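Local structure of CpuTA1 (Curtobacterium pusillum, 5K3W) at residues 147-152 with 266-271. The protein is a pyridoxal-5'-phosphate-binding protein of the class IV aminotransferase family, built as an assembly of two chains. Sequence-based numbering, arbitrary orientation.
Sequences LGIRVV and LWLVSS. With PLP (pyridoxal-5'-phosphate), chain C.
A single methyl, CD1 of Leu-268, makes the closest approach to both partners: it lies 4.1 Å from Ile-149 CD1 and 4.4 Å from Val-151 CG2. The backbones stay well apart, with the CA atoms of Ile-149 and Leu-268 separated by 9.0 Å, and the summed buried surface is just 95 Å². This is therefore apolar contact between two sheets, not strand pairing. In Ile-149 and Val-151, two apart on their strand, the bond from CA to CB points toward segment 266-271. With CG1 set between backbone N and carbonyl carbon (chi1 50°) and the chain then extended, Ile-149 brings CD1 to the Leu-268 methyl; the two side chains cross at about a right angle. All three touching residues are buried, and Ala-276 and Ile-278 of strand 274-278 pack against Ile-149 and Val-151 respectively. Just past the strand end, Ser-271 grips one phosphate oxygen of PLP twice: backbone N to O2P is 2.9 Å, with an N-H...O angle of 134°, and OG to O2P is 2.7 Å. Thr-234 and Thr-235 also bind the cofactor. Strand 265-270 thus runs from an intersheet hydrophobic contact toward the phosphate-binding site of a class IV aminotransferase fold.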
loop_
_atom_site.group_PDB
_atom_site.type_symbol
_atom_site.label_atom_id
_atom_site.label_comp_id
_atom_site.label_asym_id
_atom_site.label_seq_id
_atom_site.Cartn_x
_atom_site.Cartn_y
_atom_site.Cartn_z
ATOM N N LEU A 147 5.233 -20.831 20.395
ATOM C CA LEU A 147 4.534 -21.720 21.314
ATOM C C LEU A 147 3.023 -21.525 21.321
ATOM O O LEU A 147 2.306 -22.411 21.803
ATOM C CB LEU A 147 5.058 -21.540 22.744
ATOM C CG LEU A 147 6.560 -21.730 22.999
ATOM C CD1 LEU A 147 6.871 -21.593 24.477
ATOM C CD2 LEU A 147 7.057 -23.055 22.461
ATOM N N GLY A 148 2.527 -20.398 20.809
ATOM C CA GLY A 148 1.097 -20.151 20.757
ATOM C C GLY A 148 0.713 -18.702 20.531
ATOM O O GLY A 148 1.353 -17.799 21.079
ATOM N N ILE A 149 -0.325 -18.472 19.715
ATOM C CA ILE A 149 -0.885 -17.150 19.460
ATOM C C ILE A 149 -2.405 -17.254 19.472
ATOM O O ILE A 149 -2.975 -18.288 19.114
ATOM C CB ILE A 149 -0.434 -16.557 18.102
ATOM C CG1 ILE A 149 -0.649 -17.569 16.975
ATOM C CG2 ILE A 149 1.002 -16.071 18.136
ATOM C CD1 ILE A 149 -0.384 -16.998 15.589
ATOM N N ARG A 150 -3.061 -16.168 19.882
ATOM C CA ARG A 150 -4.499 -16.010 19.716
ATOM C C ARG A 150 -4.801 -15.260 18.420
ATOM O O ARG A 150 -4.159 -14.253 18.103
ATOM C CB ARG A 150 -5.095 -15.246 20.902
ATOM C CG ARG A 150 -4.808 -15.867 22.260
ATOM C CD ARG A 150 -5.404 -15.039 23.411
ATOM N NE ARG A 150 -6.855 -14.863 23.326
ATOM C CZ ARG A 150 -7.755 -15.748 23.751
ATOM N NH1 ARG A 150 -7.375 -16.897 24.287
ATOM N NH2 ARG A 150 -9.046 -15.494 23.625
ATOM N N VAL A 151 -5.796 -15.739 17.680
ATOM C CA VAL A 151 -6.096 -15.186 16.369
ATOM C C VAL A 151 -7.585 -14.860 16.264
ATOM O O VAL A 151 -8.427 -15.460 16.935
ATOM C CB VAL A 151 -5.644 -16.162 15.249
ATOM C CG1 VAL A 151 -5.870 -15.555 13.864
ATOM C CG2 VAL A 151 -4.173 -16.530 15.435
ATOM N N VAL A 152 -7.911 -13.906 15.399
ATOM C CA VAL A 152 -9.294 -13.547 15.121
ATOM C C VAL A 152 -9.491 -13.548 13.616
ATOM O O VAL A 152 -8.548 -13.330 12.853
ATOM C CB VAL A 152 -9.671 -12.176 15.728
ATOM C CG1 VAL A 152 -9.541 -12.218 17.229
ATOM C CG2 VAL A 152 -8.776 -11.079 15.174
ATOM N N LEU A 266 -4.598 -25.510 14.160
ATOM C CA LEU A 266 -4.312 -24.461 13.191
ATOM C C LEU A 266 -2.930 -23.880 13.444
ATOM O O LEU A 266 -2.501 -23.743 14.594
ATOM C CB LEU A 266 -5.330 -23.322 13.263
ATOM C CG LEU A 266 -6.793 -23.675 13.064
ATOM C CD1 LEU A 266 -7.635 -22.470 13.412
ATOM C CD2 LEU A 266 -7.039 -24.090 11.627
ATOM N N TRP A 267 -2.256 -23.501 12.353
ATOM C CA TRP A 267 -1.017 -22.735 12.410
ATOM C C TRP A 267 -1.070 -21.579 11.421
ATOM O O TRP A 267 -1.673 -21.684 10.349
ATOM C CB TRP A 267 0.232 -23.584 12.078
ATOM C CG TRP A 267 0.457 -24.766 12.958
ATOM C CD1 TRP A 267 1.318 -24.851 14.015
ATOM C CD2 TRP A 267 -0.171 -26.048 12.845
ATOM N NE1 TRP A 267 1.267 -26.108 14.562
ATOM C CE2 TRP A 267 0.362 -26.864 13.861
ATOM C CE3 TRP A 267 -1.121 -26.591 11.971
ATOM C CZ2 TRP A 267 -0.038 -28.192 14.044
ATOM C CZ3 TRP A 267 -1.509 -27.907 12.143
ATOM C CH2 TRP A 267 -0.973 -28.693 13.175
ATOM N N LEU A 268 -0.424 -20.477 11.793
ATOM C CA LEU A 268 0.019 -19.454 10.853
ATOM C C LEU A 268 1.505 -19.663 10.586
ATOM O O LEU A 268 2.293 -19.793 11.529
ATOM C CB LEU A 268 -0.209 -18.051 11.413
ATOM C CG LEU A 268 -1.653 -17.601 11.574
ATOM C CD1 LEU A 268 -1.695 -16.111 11.827
ATOM C CD2 LEU A 268 -2.466 -17.981 10.348
ATOM N N VAL A 269 1.894 -19.686 9.318
ATOM C CA VAL A 269 3.291 -19.929 8.958
ATOM C C VAL A 269 3.793 -18.806 8.054
ATOM O O VAL A 269 3.046 -18.273 7.226
ATOM C CB VAL A 269 3.465 -21.309 8.282
ATOM C CG1 VAL A 269 2.945 -22.405 9.193
ATOM C CG2 VAL A 269 2.758 -21.348 6.914
ATOM N N SER A 270 5.057 -18.443 8.225
ATOM C CA SER A 270 5.695 -17.391 7.440
ATOM C C SER A 270 7.198 -17.509 7.661
ATOM O O SER A 270 7.651 -18.219 8.565
ATOM C CB SER A 270 5.173 -16.001 7.825
ATOM O OG SER A 270 5.506 -15.670 9.157
ATOM N N SER A 271 7.971 -16.793 6.832
ATOM C CA SER A 271 9.399 -17.092 6.703
ATOM C C SER A 271 10.165 -16.870 8.000
ATOM O O SER A 271 10.987 -17.709 8.384
ATOM C CB SER A 271 10.032 -16.262 5.591
ATOM O OG SER A 271 9.661 -16.753 4.325
HETATM N N1 PLP C . 0.761 -13.933 3.217
HETATM C C2 PLP C . 1.273 -12.674 3.115
HETATM C C2A PLP C . 0.367 -11.495 2.813
HETATM C C3 PLP C . 2.633 -12.481 3.272
HETATM O O3 PLP C . 3.124 -11.173 3.146
HETATM C C4 PLP C . 3.455 -13.552 3.524
HETATM C C4A PLP C . 4.938 -13.410 3.734
HETATM C C5 PLP C . 2.945 -14.810 3.633
HETATM C C6 PLP C . 1.582 -14.994 3.470
HETATM C C5A PLP C . 3.869 -15.983 3.940
HETATM O O4P PLP C . 4.897 -16.136 2.978
HETATM P P PLP C . 6.307 -16.757 3.389
HETATM O O1P PLP C . 6.120 -18.069 4.118
HETATM O O2P PLP C . 7.093 -15.802 4.254
HETATM O O3P PLP C . 7.105 -17.046 2.143
#